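Long-range contacts in CymD (Pseudomonas putida, PDB 6Z34), which forms an outer-membrane channel of the FadL family through which monoaromatic hydrocarbons are taken up during biodegradation: residues M40-H45 and V88-R93; D51-E56 and H423-T428; G78-P83 and A102-G107; R93-V98 and S142-V147; V303-V308 and R334-Y339. One frame throughout, in Å; residues are numbered along the deposited sequence.

In the fold
From the N terminus, contact 1 closes first, pairing 40-45 at the start of strand 43-58 with the end of strand 80-91. Contact 2 runs from the same strand 43-58 to strand 422-437, joining the first and last long strands of the wall; it crosses contact 1, and contacts 3, 4 and 5 all fall within the span it encloses. Contact 3 joins the far ends of the hairpin 80-91/94-107 and crosses contacts 1 and 4. Contact 4 follows contact 1, sharing R93, and adds strand 131-146; the two touch, as do contacts 2 and 3. Centres of contacts 3 and 4 are about 30 Å apart. Contact 5 comes later, joining the end of strand 294-303 to strand 336-347.

Contact 1: residues M40-H45 and V88-R93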
# COMPACT_ATOMS: atom_id res chain seq x y z
N MET A 40 12.97 1.97 -20.18
CA MET A 40 13.94 2.98 -19.76
C MET A 40 15.20 2.91 -20.61
O MET A 40 15.58 1.85 -21.11
CB MET A 40 14.32 2.79 -18.28
CG MET A 40 13.11 2.84 -17.34
SD MET A 40 13.58 2.47 -15.65
CE MET A 40 14.28 4.06 -15.18
N GLN A 41 15.86 4.07 -20.74
CA GLN A 41 17.11 4.16 -21.48
C GLN A 41 18.21 3.35 -20.80
O GLN A 41 18.18 3.12 -19.59
CB GLN A 41 17.56 5.62 -21.63
CG GLN A 41 16.58 6.52 -22.36
CD GLN A 41 16.87 6.59 -23.85
OE1 GLN A 41 17.87 7.16 -24.27
NE2 GLN A 41 15.99 6.00 -24.66
N GLU A 42 19.18 2.92 -21.59
CA GLU A 42 20.34 2.22 -21.08
C GLU A 42 21.16 3.16 -20.20
O GLU A 42 21.23 4.37 -20.46
CB GLU A 42 21.20 1.68 -22.22
CG GLU A 42 20.47 0.72 -23.14
CD GLU A 42 21.38 0.05 -24.16
OE1 GLU A 42 22.00 0.76 -24.97
OE2 GLU A 42 21.47 -1.20 -24.17
N GLY A 43 21.76 2.60 -19.15
CA GLY A 43 22.55 3.32 -18.17
C GLY A 43 22.10 2.96 -16.77
O GLY A 43 21.51 1.90 -16.53
N MET A 44 22.37 3.86 -15.83
CA MET A 44 22.07 3.64 -14.42
C MET A 44 21.25 4.79 -13.90
O MET A 44 21.59 5.96 -14.10
CB MET A 44 23.34 3.46 -13.59
CG MET A 44 23.98 2.13 -13.90
SD MET A 44 24.66 1.38 -12.45
CE MET A 44 23.39 1.85 -11.33
N HIS A 45 20.16 4.44 -13.22
CA HIS A 45 19.12 5.37 -12.83
C HIS A 45 18.98 5.31 -11.32
O HIS A 45 18.90 4.23 -10.73
CB HIS A 45 17.80 5.02 -13.53
CG HIS A 45 17.93 4.92 -15.03
ND1 HIS A 45 17.72 6.00 -15.87
CD2 HIS A 45 18.22 3.87 -15.84
CE1 HIS A 45 17.88 5.62 -17.13
NE2 HIS A 45 18.19 4.34 -17.14
N VAL A 88 18.21 1.38 -10.70
CA VAL A 88 17.91 0.54 -11.85
C VAL A 88 19.09 0.57 -12.82
O VAL A 88 19.55 1.64 -13.21
CB VAL A 88 16.61 0.99 -12.56
CG1 VAL A 88 16.43 0.24 -13.87
CG2 VAL A 88 15.41 0.79 -11.64
N TRP A 89 19.56 -0.61 -13.21
CA TRP A 89 20.55 -0.76 -14.27
C TRP A 89 19.86 -1.26 -15.55
O TRP A 89 19.10 -2.24 -15.51
CB TRP A 89 21.65 -1.73 -13.82
CG TRP A 89 22.66 -2.04 -14.86
CD1 TRP A 89 23.82 -1.37 -15.09
CD2 TRP A 89 22.62 -3.13 -15.79
NE1 TRP A 89 24.50 -1.96 -16.12
CE2 TRP A 89 23.79 -3.04 -16.58
CE3 TRP A 89 21.72 -4.17 -16.05
CZ2 TRP A 89 24.08 -3.94 -17.61
CZ3 TRP A 89 22.02 -5.08 -17.08
CH2 TRP A 89 23.18 -4.95 -17.84
N ARG A 90 20.11 -0.58 -16.67
CA ARG A 90 19.55 -0.93 -17.97
C ARG A 90 20.69 -1.12 -18.96
O ARG A 90 21.40 -0.16 -19.27
CB ARG A 90 18.61 0.17 -18.48
CG ARG A 90 17.13 -0.14 -18.36
CD ARG A 90 16.67 -1.02 -19.51
NE ARG A 90 16.53 -0.29 -20.76
CZ ARG A 90 16.52 -0.87 -21.95
NH1 ARG A 90 16.39 -0.14 -23.05
NH2 ARG A 90 16.63 -2.19 -22.03
N GLY A 91 20.86 -2.33 -19.47
CA GLY A 91 21.81 -2.57 -20.54
C GLY A 91 21.34 -3.66 -21.49
O GLY A 91 20.84 -4.71 -21.07
N GLU A 92 21.56 -3.42 -22.78
CA GLU A 92 21.19 -4.37 -23.82
C GLU A 92 19.72 -4.71 -23.64
O GLU A 92 18.87 -3.81 -23.66
CB GLU A 92 22.09 -5.61 -23.77
CG GLU A 92 21.84 -6.71 -24.85
CD GLU A 92 21.38 -8.04 -24.24
OE1 GLU A 92 21.40 -9.08 -24.94
OE2 GLU A 92 21.02 -8.05 -23.05
N ARG A 93 19.40 -5.99 -23.41
CA ARG A 93 18.02 -6.48 -23.30
C ARG A 93 17.52 -6.58 -21.87
O ARG A 93 16.37 -6.94 -21.66
CB ARG A 93 17.89 -7.86 -23.94
CG ARG A 93 18.08 -7.89 -25.45
CD ARG A 93 18.34 -9.32 -25.93
NE ARG A 93 17.21 -9.89 -26.66
CZ ARG A 93 17.14 -9.99 -27.98
NH1 ARG A 93 18.11 -9.53 -28.73
NH2 ARG A 93 16.07 -10.52 -28.54
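E42 OE2 accepts a hydrogen bond from the backbone N of E92 at 2.6 Å, met on the anti side of the carboxylate and 19° out of its plane. The glutamate reaches that far because its outer chain is stretched out, and on the way CG passes over one face of the R90 guanidinium. R90 bends back toward the carbonyl of M40: NH1 makes a weak bond to M40 O, and NE is modelled so close to the same oxygen that the exact fit is doubtful. Farther along, the strands pair antiparallel. G43 N gives to R90 O at 2.8 Å and H45 N to V88 O at 2.9 Å, each answered by the reverse bond. G43 adopts backbone angles (phi 130°, psi -156°) at which a side chain would collide with the carbonyl of E42. H45 NE2 holds Q41 O at 2.7 Å close to the ring plane, while M40 CE lies over one ring face and M40 SD meets V88 CG1 at 4.0 Å. On the other face of the sheet, M44 SD sits at the edge of the W89 indole, a Met-aromatic contact. Strand 43-58 pairs onward through M44 with F436, strand 80-91 through W89 with L96.

Contact 2: residues D51-E56 and H423-T428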
# COMPACT_ATOMS: atom_id res chain seq x y z
N ASP A 51 5.98 10.36 -1.05
CA ASP A 51 4.57 10.70 -1.05
C ASP A 51 4.24 11.39 0.27
O ASP A 51 4.72 10.97 1.34
CB ASP A 51 3.69 9.46 -1.21
CG ASP A 51 3.68 8.92 -2.64
OD1 ASP A 51 4.43 9.45 -3.50
OD2 ASP A 51 2.94 7.95 -2.90
N ILE A 52 3.45 12.44 0.19
CA ILE A 52 3.03 13.23 1.34
C ILE A 52 1.51 13.17 1.35
O ILE A 52 0.84 13.81 0.52
CB ILE A 52 3.53 14.68 1.25
CG1 ILE A 52 5.00 14.69 0.83
CG2 ILE A 52 3.33 15.37 2.57
CD1 ILE A 52 5.68 15.99 1.06
N ILE A 53 0.96 12.40 2.28
CA ILE A 53 -0.47 12.13 2.34
C ILE A 53 -1.04 12.87 3.53
O ILE A 53 -0.66 12.61 4.68
CB ILE A 53 -0.75 10.62 2.46
CG1 ILE A 53 -0.18 9.90 1.24
CG2 ILE A 53 -2.27 10.37 2.62
CD1 ILE A 53 0.78 8.78 1.57
N THR A 54 -1.95 13.81 3.26
CA THR A 54 -2.78 14.44 4.27
C THR A 54 -4.23 14.03 4.05
O THR A 54 -4.72 14.06 2.91
CB THR A 54 -2.64 15.96 4.22
OG1 THR A 54 -2.86 16.41 2.88
CG2 THR A 54 -1.25 16.38 4.68
N ALA A 55 -4.91 13.66 5.12
CA ALA A 55 -6.28 13.20 5.02
C ALA A 55 -7.18 14.02 5.93
O ALA A 55 -6.72 14.70 6.85
CB ALA A 55 -6.39 11.72 5.38
N GLU A 56 -8.48 13.95 5.65
CA GLU A 56 -9.50 14.68 6.40
C GLU A 56 -10.76 13.84 6.39
O GLU A 56 -11.08 13.20 5.39
CB GLU A 56 -9.78 16.07 5.81
CG GLU A 56 -11.21 16.56 5.99
CD GLU A 56 -11.62 17.61 4.98
OE1 GLU A 56 -10.73 18.32 4.45
OE2 GLU A 56 -12.83 17.74 4.72
N HIS A 423 -14.94 11.57 3.28
CA HIS A 423 -13.51 11.32 3.41
C HIS A 423 -12.78 12.01 2.27
O HIS A 423 -13.06 11.74 1.10
CB HIS A 423 -13.21 9.82 3.41
CG HIS A 423 -11.81 9.49 3.81
ND1 HIS A 423 -11.04 10.32 4.60
CD2 HIS A 423 -11.02 8.43 3.50
CE1 HIS A 423 -9.85 9.78 4.77
NE2 HIS A 423 -9.81 8.64 4.12
N SER A 424 -11.84 12.89 2.61
CA SER A 424 -11.08 13.67 1.64
C SER A 424 -9.58 13.43 1.85
O SER A 424 -9.09 13.40 2.98
CB SER A 424 -11.40 15.17 1.78
OG SER A 424 -10.46 15.97 1.10
N GLN A 425 -8.85 13.24 0.75
CA GLN A 425 -7.45 12.87 0.87
C GLN A 425 -6.65 13.45 -0.28
O GLN A 425 -7.04 13.34 -1.44
CB GLN A 425 -7.31 11.35 0.91
CG GLN A 425 -5.89 10.87 0.99
CD GLN A 425 -5.79 9.37 0.88
OE1 GLN A 425 -5.52 8.83 -0.20
NE2 GLN A 425 -5.99 8.68 2.00
N ILE A 426 -5.52 14.07 0.06
CA ILE A 426 -4.63 14.71 -0.90
C ILE A 426 -3.27 14.04 -0.80
O ILE A 426 -2.65 14.02 0.28
CB ILE A 426 -4.52 16.22 -0.65
CG1 ILE A 426 -5.86 16.90 -0.91
CG2 ILE A 426 -3.42 16.82 -1.51
CD1 ILE A 426 -5.81 18.41 -0.84
N VAL A 427 -2.79 13.51 -1.92
CA VAL A 427 -1.51 12.83 -2.00
C VAL A 427 -0.62 13.67 -2.90
O VAL A 427 -0.88 13.79 -4.11
CB VAL A 427 -1.65 11.40 -2.54
CG1 VAL A 427 -0.29 10.73 -2.62
CG2 VAL A 427 -2.59 10.60 -1.67
N THR A 428 0.42 14.25 -2.32
CA THR A 428 1.43 14.98 -3.07
C THR A 428 2.62 14.06 -3.29
O THR A 428 3.14 13.47 -2.34
CB THR A 428 1.88 16.23 -2.31
OG1 THR A 428 0.76 17.10 -2.14
CG2 THR A 428 2.93 16.97 -3.11
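I53 lays its CG1 alongside V427, 3.8 Å from V427 CG2, both side chains pointing the same way, while I53 CG2 meets Q425 CG at 4.0 Å with the two chains crossing at a slant. A55 extends this face of the sheet, and Q425 reaches N5 of the N-terminal segment beyond it. On the reverse face T54 and I426 stand side by side, and E56 CD comes to 4.0 Å from S424 CB. The backbones are joined by reciprocal bonds at three pairs: I52 with T428, T54 with I426, and E56 with S424. E56 O has a second donor. S424 N reaches it at 2.9 Å from one face of the carbonyl plane, and H423 ND1 at 3.0 Å from the other, 42° out of that plane. With CG anti to the backbone N (chi1 -169°) and chi2 at 26°, the imidazole returns toward E56 and meets the oxygen near its own ring plane. A leucine in place of H423 would probably leave E56 O with S424 N alone and free that corner to move. D51 turns its carboxylate to S429 and Q14. Antiparallel pairing of the first and last long strands is what closes a beta-barrel, as in FadL-family channels.

Contact 3: residues G78-P83 and A102-G107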
# COMPACT_ATOMS: atom_id res chain seq x y z
N GLY A 78 -2.52 14.54 10.08
CA GLY A 78 -1.23 15.15 9.81
C GLY A 78 -0.46 14.52 8.68
O GLY A 78 -0.73 13.39 8.25
N PRO A 79 0.53 15.25 8.17
CA PRO A 79 1.30 14.78 7.01
C PRO A 79 1.95 13.43 7.23
O PRO A 79 2.87 13.30 8.04
CB PRO A 79 2.35 15.88 6.81
CG PRO A 79 1.74 17.09 7.41
CD PRO A 79 0.96 16.59 8.60
N TYR A 80 1.49 12.41 6.51
CA TYR A 80 2.21 11.15 6.41
C TYR A 80 3.18 11.25 5.24
O TYR A 80 2.85 11.77 4.17
CB TYR A 80 1.24 9.99 6.22
CG TYR A 80 0.30 9.83 7.39
CD1 TYR A 80 0.73 9.26 8.58
CD2 TYR A 80 -1.02 10.26 7.31
CE1 TYR A 80 -0.12 9.12 9.65
CE2 TYR A 80 -1.89 10.12 8.38
CZ TYR A 80 -1.43 9.55 9.55
OH TYR A 80 -2.26 9.41 10.63
N VAL A 81 4.40 10.76 5.46
CA VAL A 81 5.47 10.84 4.49
C VAL A 81 5.91 9.41 4.18
O VAL A 81 6.27 8.66 5.09
CB VAL A 81 6.66 11.67 5.00
CG1 VAL A 81 7.72 11.74 3.96
CG2 VAL A 81 6.20 13.08 5.31
N ALA A 82 5.86 9.05 2.90
CA ALA A 82 6.29 7.73 2.43
C ALA A 82 7.43 7.88 1.43
O ALA A 82 7.19 8.27 0.27
CB ALA A 82 5.11 7.00 1.79
N PRO A 83 8.67 7.61 1.82
CA PRO A 83 9.80 7.72 0.88
C PRO A 83 9.90 6.53 -0.06
O PRO A 83 9.44 5.42 0.23
CB PRO A 83 11.03 7.78 1.79
CG PRO A 83 10.57 7.21 3.12
CD PRO A 83 9.11 7.49 3.23
N ALA A 102 7.85 2.61 0.57
CA ALA A 102 7.17 2.66 1.85
C ALA A 102 5.76 3.18 1.66
O ALA A 102 5.51 4.00 0.77
CB ALA A 102 7.93 3.55 2.84
N SER A 103 4.85 2.68 2.48
CA SER A 103 3.50 3.22 2.56
C SER A 103 3.14 3.39 4.03
O SER A 103 3.52 2.58 4.88
CB SER A 103 2.48 2.34 1.83
OG SER A 103 2.18 1.17 2.56
N ASP A 104 2.40 4.47 4.31
CA ASP A 104 2.03 4.91 5.64
C ASP A 104 0.60 5.41 5.60
O ASP A 104 0.20 6.07 4.64
CB ASP A 104 2.97 6.03 6.11
CG ASP A 104 3.14 6.09 7.62
OD1 ASP A 104 2.40 5.39 8.35
OD2 ASP A 104 4.03 6.85 8.08
N GLY A 105 -0.17 5.09 6.64
CA GLY A 105 -1.54 5.57 6.73
C GLY A 105 -2.23 4.90 7.89
O GLY A 105 -1.72 3.96 8.50
N VAL A 106 -3.43 5.41 8.20
CA VAL A 106 -4.18 5.00 9.38
C VAL A 106 -5.62 4.69 8.99
O VAL A 106 -6.21 5.37 8.15
CB VAL A 106 -4.13 6.07 10.49
CG1 VAL A 106 -4.82 7.34 10.03
CG2 VAL A 106 -4.77 5.55 11.74
N GLY A 107 -6.19 3.66 9.62
CA GLY A 107 -7.58 3.30 9.44
C GLY A 107 -8.39 3.53 10.70
O GLY A 107 -7.87 3.81 11.78
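Two strands of a beta hairpin, 80-91 and 94-107, come together here at the ends far from their connecting turn, where regular pairing gives out. A single backbone hydrogen bond joins the two segments, A102 N to P83 O at 3.2 Å, with the donor close to the line of the C=O bond. P83 has no N-H to return it. Beyond that point the strands still run nearly antiparallel (169°), but their axes stay 5.5 Å apart even at the closest approach, and alternate side chains point into the interval between them. A82 puts its CB 3.2 Å from A102 O, so a methyl, not an N-H, faces this oxygen. P83 CD and A102 CB touch at 4.1 Å. Farther along, the Y80 ring bridges the strands: its CD1 lies 4.1 Å from D104 CG, the ring and carboxylate planes being 59° apart, and its OH meets V106 CG1 at 3.3 Å. V106 presents that methyl because CG1 sits between the backbone N and the carbonyl carbon (chi1 64°). The polar ends look elsewhere, Y80 OH bonding to N76 O and D104 forming a salt bridge with R133. Side chains thus do the joining where backbone bonds fail, an arrangement consistent with the interruption of the barrel wall that gives FadL-type channels their lateral opening. F4 of the N-terminal segment touches both A82 and S103. On the outer flanks pairing is regular again: Y80 and A82 bond to I53 and D51 of strand 43-58, while S103 and G105 bond to V136 and L134 of strand 131-146.

Contact 4: residues R93-V98 and S142-V147; sequences RYALGV and SAAYQV
Y145 sets its CD1 over the centre of one face of the Y94 ring, 3.5 Å from Y94 CZ, while Y94 CD1 lies at the edge of the Y145 ring. The planes are inclined at 52°, so the pair is neither a flat stack nor a true edge-to-face contact. Different first torsions bring the rings together: Y145 has CG anti to its own N (chi1 180°), Y94 has CG beside its own (chi1 -70°). A third flat group, the R93 guanidinium, lies by the Y145 ring, and R93 CB packs against Y145 CE1 at 3.7 Å. With a bend at chi3 the arginine ties up the end of the partner strand by gripping two successive carbonyls: NH2 gives to V147 O at 3.0 Å, with the oxygen at the guanidinium edge, and NE to Q146 O at 3.2 Å, tilted out of the plane. Q146 N answers to R93 O. Reciprocal backbone bonds then hold A95 to A144 and G97 to S142; G97 N reaches S142 O at 2.8 Å. L96 CD2 touches A143 CB at 4.1 Å on the tyrosine face, where W89 of the preceding strand also lies against Y94 and L96. The reverse face is made of small groups, A95 CB meeting A144 CB at 4.1 Å, with L37, M30 and P34 of the N-terminal region packed on it and S142 OG bonded to S156. The small groups here face the N-terminal region, probably a plug as in FadL relatives; antiparallel neighbours and surface aromatics, the tyrosines probably near the membrane boundary, typify an outer-membrane barrel wall.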
# COMPACT_ATOMS: atom_id res chain seq x y z
N ARG A 93 19.40 -5.99 -23.41
CA ARG A 93 18.02 -6.48 -23.30
C ARG A 93 17.52 -6.58 -21.87
O ARG A 93 16.37 -6.94 -21.66
CB ARG A 93 17.89 -7.86 -23.94
CG ARG A 93 18.08 -7.89 -25.45
CD ARG A 93 18.34 -9.32 -25.93
NE ARG A 93 17.21 -9.89 -26.66
CZ ARG A 93 17.14 -9.99 -27.98
NH1 ARG A 93 18.11 -9.53 -28.73
NH2 ARG A 93 16.07 -10.52 -28.54
N TYR A 94 18.37 -6.32 -20.87
CA TYR A 94 18.02 -6.57 -19.49
C TYR A 94 17.85 -5.26 -18.74
O TYR A 94 18.46 -4.24 -19.09
CB TYR A 94 19.09 -7.40 -18.77
CG TYR A 94 19.18 -8.85 -19.21
CD1 TYR A 94 19.89 -9.21 -20.35
CD2 TYR A 94 18.57 -9.85 -18.47
CE1 TYR A 94 19.98 -10.55 -20.74
CE2 TYR A 94 18.65 -11.18 -18.85
CZ TYR A 94 19.34 -11.53 -19.98
OH TYR A 94 19.42 -12.86 -20.33
N ALA A 95 17.00 -5.32 -17.72
CA ALA A 95 16.92 -4.32 -16.67
C ALA A 95 17.04 -5.04 -15.35
O ALA A 95 16.46 -6.12 -15.18
CB ALA A 95 15.62 -3.54 -16.72
N LEU A 96 17.82 -4.46 -14.42
CA LEU A 96 17.97 -4.96 -13.06
C LEU A 96 17.66 -3.82 -12.11
O LEU A 96 18.11 -2.69 -12.33
CB LEU A 96 19.37 -5.46 -12.76
CG LEU A 96 19.90 -6.52 -13.73
CD1 LEU A 96 21.41 -6.70 -13.49
CD2 LEU A 96 19.15 -7.82 -13.55
N GLY A 97 16.91 -4.12 -11.07
CA GLY A 97 16.44 -3.08 -10.17
C GLY A 97 16.38 -3.56 -8.75
O GLY A 97 16.18 -4.75 -8.47
N VAL A 98 16.53 -2.62 -7.84
CA VAL A 98 16.22 -2.82 -6.44
C VAL A 98 15.73 -1.49 -5.90
O VAL A 98 16.05 -0.43 -6.45
CB VAL A 98 17.46 -3.34 -5.66
CG1 VAL A 98 18.56 -2.32 -5.70
CG2 VAL A 98 17.09 -3.69 -4.20
N SER A 142 14.29 -6.91 -8.72
CA SER A 142 13.51 -6.88 -9.95
C SER A 142 14.42 -7.05 -11.15
O SER A 142 15.59 -6.64 -11.14
CB SER A 142 12.74 -5.57 -10.08
OG SER A 142 11.73 -5.68 -11.06
N ALA A 143 13.87 -7.68 -12.18
CA ALA A 143 14.58 -7.90 -13.42
C ALA A 143 13.58 -7.88 -14.56
O ALA A 143 12.40 -8.21 -14.37
CB ALA A 143 15.34 -9.24 -13.41
N ALA A 144 14.05 -7.50 -15.75
CA ALA A 144 13.18 -7.49 -16.92
C ALA A 144 14.01 -7.80 -18.15
O ALA A 144 15.24 -7.64 -18.17
CB ALA A 144 12.46 -6.14 -17.06
N TYR A 145 13.33 -8.28 -19.19
CA TYR A 145 14.02 -8.81 -20.36
C TYR A 145 13.17 -8.56 -21.59
O TYR A 145 11.96 -8.83 -21.56
CB TYR A 145 14.32 -10.31 -20.19
CG TYR A 145 15.04 -10.94 -21.37
CD1 TYR A 145 16.39 -10.67 -21.62
CD2 TYR A 145 14.37 -11.80 -22.24
CE1 TYR A 145 17.05 -11.26 -22.69
CE2 TYR A 145 15.02 -12.40 -23.33
CZ TYR A 145 16.36 -12.11 -23.55
OH TYR A 145 17.03 -12.69 -24.61
N GLN A 146 13.80 -8.05 -22.65
CA GLN A 146 13.16 -7.92 -23.96
C GLN A 146 13.32 -9.24 -24.69
O GLN A 146 14.40 -9.56 -25.18
CB GLN A 146 13.79 -6.80 -24.79
CG GLN A 146 13.30 -5.41 -24.48
CD GLN A 146 14.10 -4.36 -25.23
OE1 GLN A 146 15.29 -4.55 -25.48
NE2 GLN A 146 13.46 -3.26 -25.59
N VAL A 147 12.24 -10.02 -24.75
CA VAL A 147 12.28 -11.26 -25.51
C VAL A 147 12.51 -10.97 -26.99
O VAL A 147 13.36 -11.58 -27.64
CB VAL A 147 10.99 -12.07 -25.28
CG1 VAL A 147 10.99 -13.27 -26.19
CG2 VAL A 147 10.86 -12.46 -23.77

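Contact 5: residues V303-V308 and R334-Y339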
# COMPACT_ATOMS: atom_id res chain seq x y z
N VAL A 303 -8.48 -6.48 -7.41
CA VAL A 303 -7.80 -6.88 -6.18
C VAL A 303 -8.61 -7.99 -5.52
O VAL A 303 -9.82 -7.84 -5.32
CB VAL A 303 -7.60 -5.69 -5.22
CG1 VAL A 303 -7.10 -6.17 -3.89
CG2 VAL A 303 -6.62 -4.67 -5.80
N TYR A 304 -7.95 -9.09 -5.17
CA TYR A 304 -8.65 -10.31 -4.77
C TYR A 304 -8.69 -10.45 -3.25
O TYR A 304 -8.10 -11.35 -2.66
CB TYR A 304 -8.01 -11.52 -5.43
CG TYR A 304 -8.12 -11.55 -6.94
CD1 TYR A 304 -9.29 -11.96 -7.56
CD2 TYR A 304 -7.04 -11.17 -7.74
CE1 TYR A 304 -9.40 -11.98 -8.94
CE2 TYR A 304 -7.14 -11.20 -9.12
CZ TYR A 304 -8.32 -11.60 -9.71
OH TYR A 304 -8.43 -11.62 -11.08
N TRP A 305 -9.44 -9.54 -2.62
CA TRP A 305 -9.70 -9.67 -1.18
C TRP A 305 -10.45 -10.95 -0.85
O TRP A 305 -10.21 -11.55 0.21
CB TRP A 305 -10.51 -8.47 -0.69
CG TRP A 305 -9.86 -7.15 -0.89
CD1 TRP A 305 -10.13 -6.25 -1.87
CD2 TRP A 305 -8.85 -6.56 -0.07
NE1 TRP A 305 -9.35 -5.13 -1.72
CE2 TRP A 305 -8.55 -5.30 -0.62
CE3 TRP A 305 -8.17 -6.97 1.08
CZ2 TRP A 305 -7.59 -4.45 -0.07
CZ3 TRP A 305 -7.22 -6.12 1.63
CH2 TRP A 305 -6.95 -4.88 1.06
N SER A 306 -11.35 -11.41 -1.72
CA SER A 306 -12.20 -12.54 -1.36
C SER A 306 -11.39 -13.81 -1.14
O SER A 306 -11.80 -14.68 -0.37
CB SER A 306 -13.26 -12.78 -2.44
OG SER A 306 -12.69 -13.33 -3.62
N ASP A 307 -10.22 -13.92 -1.78
CA ASP A 307 -9.38 -15.10 -1.65
C ASP A 307 -8.35 -14.99 -0.53
O ASP A 307 -7.55 -15.91 -0.35
CB ASP A 307 -8.69 -15.41 -2.97
CG ASP A 307 -9.67 -15.84 -4.05
OD1 ASP A 307 -9.51 -16.95 -4.60
OD2 ASP A 307 -10.62 -15.08 -4.32
N VAL A 308 -8.36 -13.89 0.22
CA VAL A 308 -7.75 -13.87 1.54
C VAL A 308 -8.76 -14.48 2.51
O VAL A 308 -9.79 -13.87 2.79
CB VAL A 308 -7.37 -12.45 1.97
CG1 VAL A 308 -6.94 -12.42 3.46
CG2 VAL A 308 -6.30 -11.91 1.10
N ARG A 334 -14.67 -8.15 0.00
CA ARG A 334 -15.01 -8.58 -1.35
C ARG A 334 -13.96 -8.04 -2.32
O ARG A 334 -13.17 -7.15 -1.98
CB ARG A 334 -16.42 -8.10 -1.73
CG ARG A 334 -17.53 -8.39 -0.68
CD ARG A 334 -17.48 -7.43 0.52
NE ARG A 334 -18.48 -7.74 1.54
CZ ARG A 334 -18.23 -8.45 2.64
NH1 ARG A 334 -17.01 -8.93 2.85
NH2 ARG A 334 -19.19 -8.68 3.53
N ASP A 335 -13.93 -8.60 -3.52
CA ASP A 335 -12.97 -8.13 -4.51
C ASP A 335 -13.21 -6.66 -4.82
O ASP A 335 -14.29 -6.11 -4.59
CB ASP A 335 -13.06 -8.97 -5.79
CG ASP A 335 -12.47 -10.35 -5.63
OD1 ASP A 335 -12.09 -10.70 -4.48
OD2 ASP A 335 -12.40 -11.10 -6.62
N THR A 336 -12.16 -6.00 -5.30
CA THR A 336 -12.21 -4.60 -5.69
C THR A 336 -11.80 -4.48 -7.15
O THR A 336 -10.86 -5.16 -7.59
CB THR A 336 -11.30 -3.73 -4.81
OG1 THR A 336 -11.67 -3.91 -3.43
CG2 THR A 336 -11.46 -2.27 -5.15
N ASN A 337 -12.53 -3.66 -7.90
CA ASN A 337 -12.12 -3.24 -9.23
C ASN A 337 -11.61 -1.82 -9.17
O ASN A 337 -12.14 -0.98 -8.43
CB ASN A 337 -13.26 -3.30 -10.24
CG ASN A 337 -13.76 -4.69 -10.46
OD1 ASN A 337 -13.23 -5.43 -11.28
ND2 ASN A 337 -14.81 -5.06 -9.75
N VAL A 338 -10.57 -1.54 -9.95
CA VAL A 338 -10.06 -0.19 -10.10
C VAL A 338 -9.89 0.08 -11.58
O VAL A 338 -9.41 -0.77 -12.33
CB VAL A 338 -8.74 0.02 -9.34
CG1 VAL A 338 -8.28 1.46 -9.51
CG2 VAL A 338 -8.91 -0.31 -7.87
N TYR A 339 -10.31 1.27 -11.99
CA TYR A 339 -10.12 1.75 -13.35
C TYR A 339 -9.28 3.01 -13.29
O TYR A 339 -9.62 3.92 -12.52
CB TYR A 339 -11.45 2.04 -14.03
CG TYR A 339 -12.42 0.88 -14.03
CD1 TYR A 339 -12.40 -0.07 -15.05
CD2 TYR A 339 -13.37 0.75 -13.02
CE1 TYR A 339 -13.30 -1.12 -15.06
CE2 TYR A 339 -14.27 -0.30 -13.02
CZ TYR A 339 -14.23 -1.23 -14.04
OH TYR A 339 -15.12 -2.28 -14.04
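D335 turns its carboxylate almost perpendicular to the Y304 ring, at 88°, with OD2 3.4 Å from Y304 CD1. D335 OD2 also forms a salt bridge with R302. The other oxygen faces the turn that follows Y304. S306 N gives to D335 OD1 at 2.9 Å, nearly along the C-O axis and fairly straight at 158°. S306 OG lies 2.8 Å from D335 OD1, placed there because OG stands between its backbone N and carbonyl carbon (chi1 72°), though the hydroxyl proton may instead serve D307 OD2. W305 goes the other way and runs beside T336, the two side chains pointing alike, with NE1 of W305 3.1 Å from T336 OG1. R334 O comes to 3.2 Å from W305 CD1, and V303 CG1 lies over one face of the indole. Just before the turn, V303 and T336 make an antiparallel hydrogen-bonded pair: V303 N to T336 O at 2.7 Å, T336 N to V303 O at 3.0 Å. Strand 294-303 thus leaves its partner 336-347 at this point, and D335 bonds the backbone of the turn just beyond. An alanine in place of D335 would probably leave S306 N without its acceptor and R302 without its salt-bridge partner, setting the turn free to shift. With R302 at one buried carboxylate oxygen and the S306 N-H at the other, the ionised form is likely favoured despite D307 nearby.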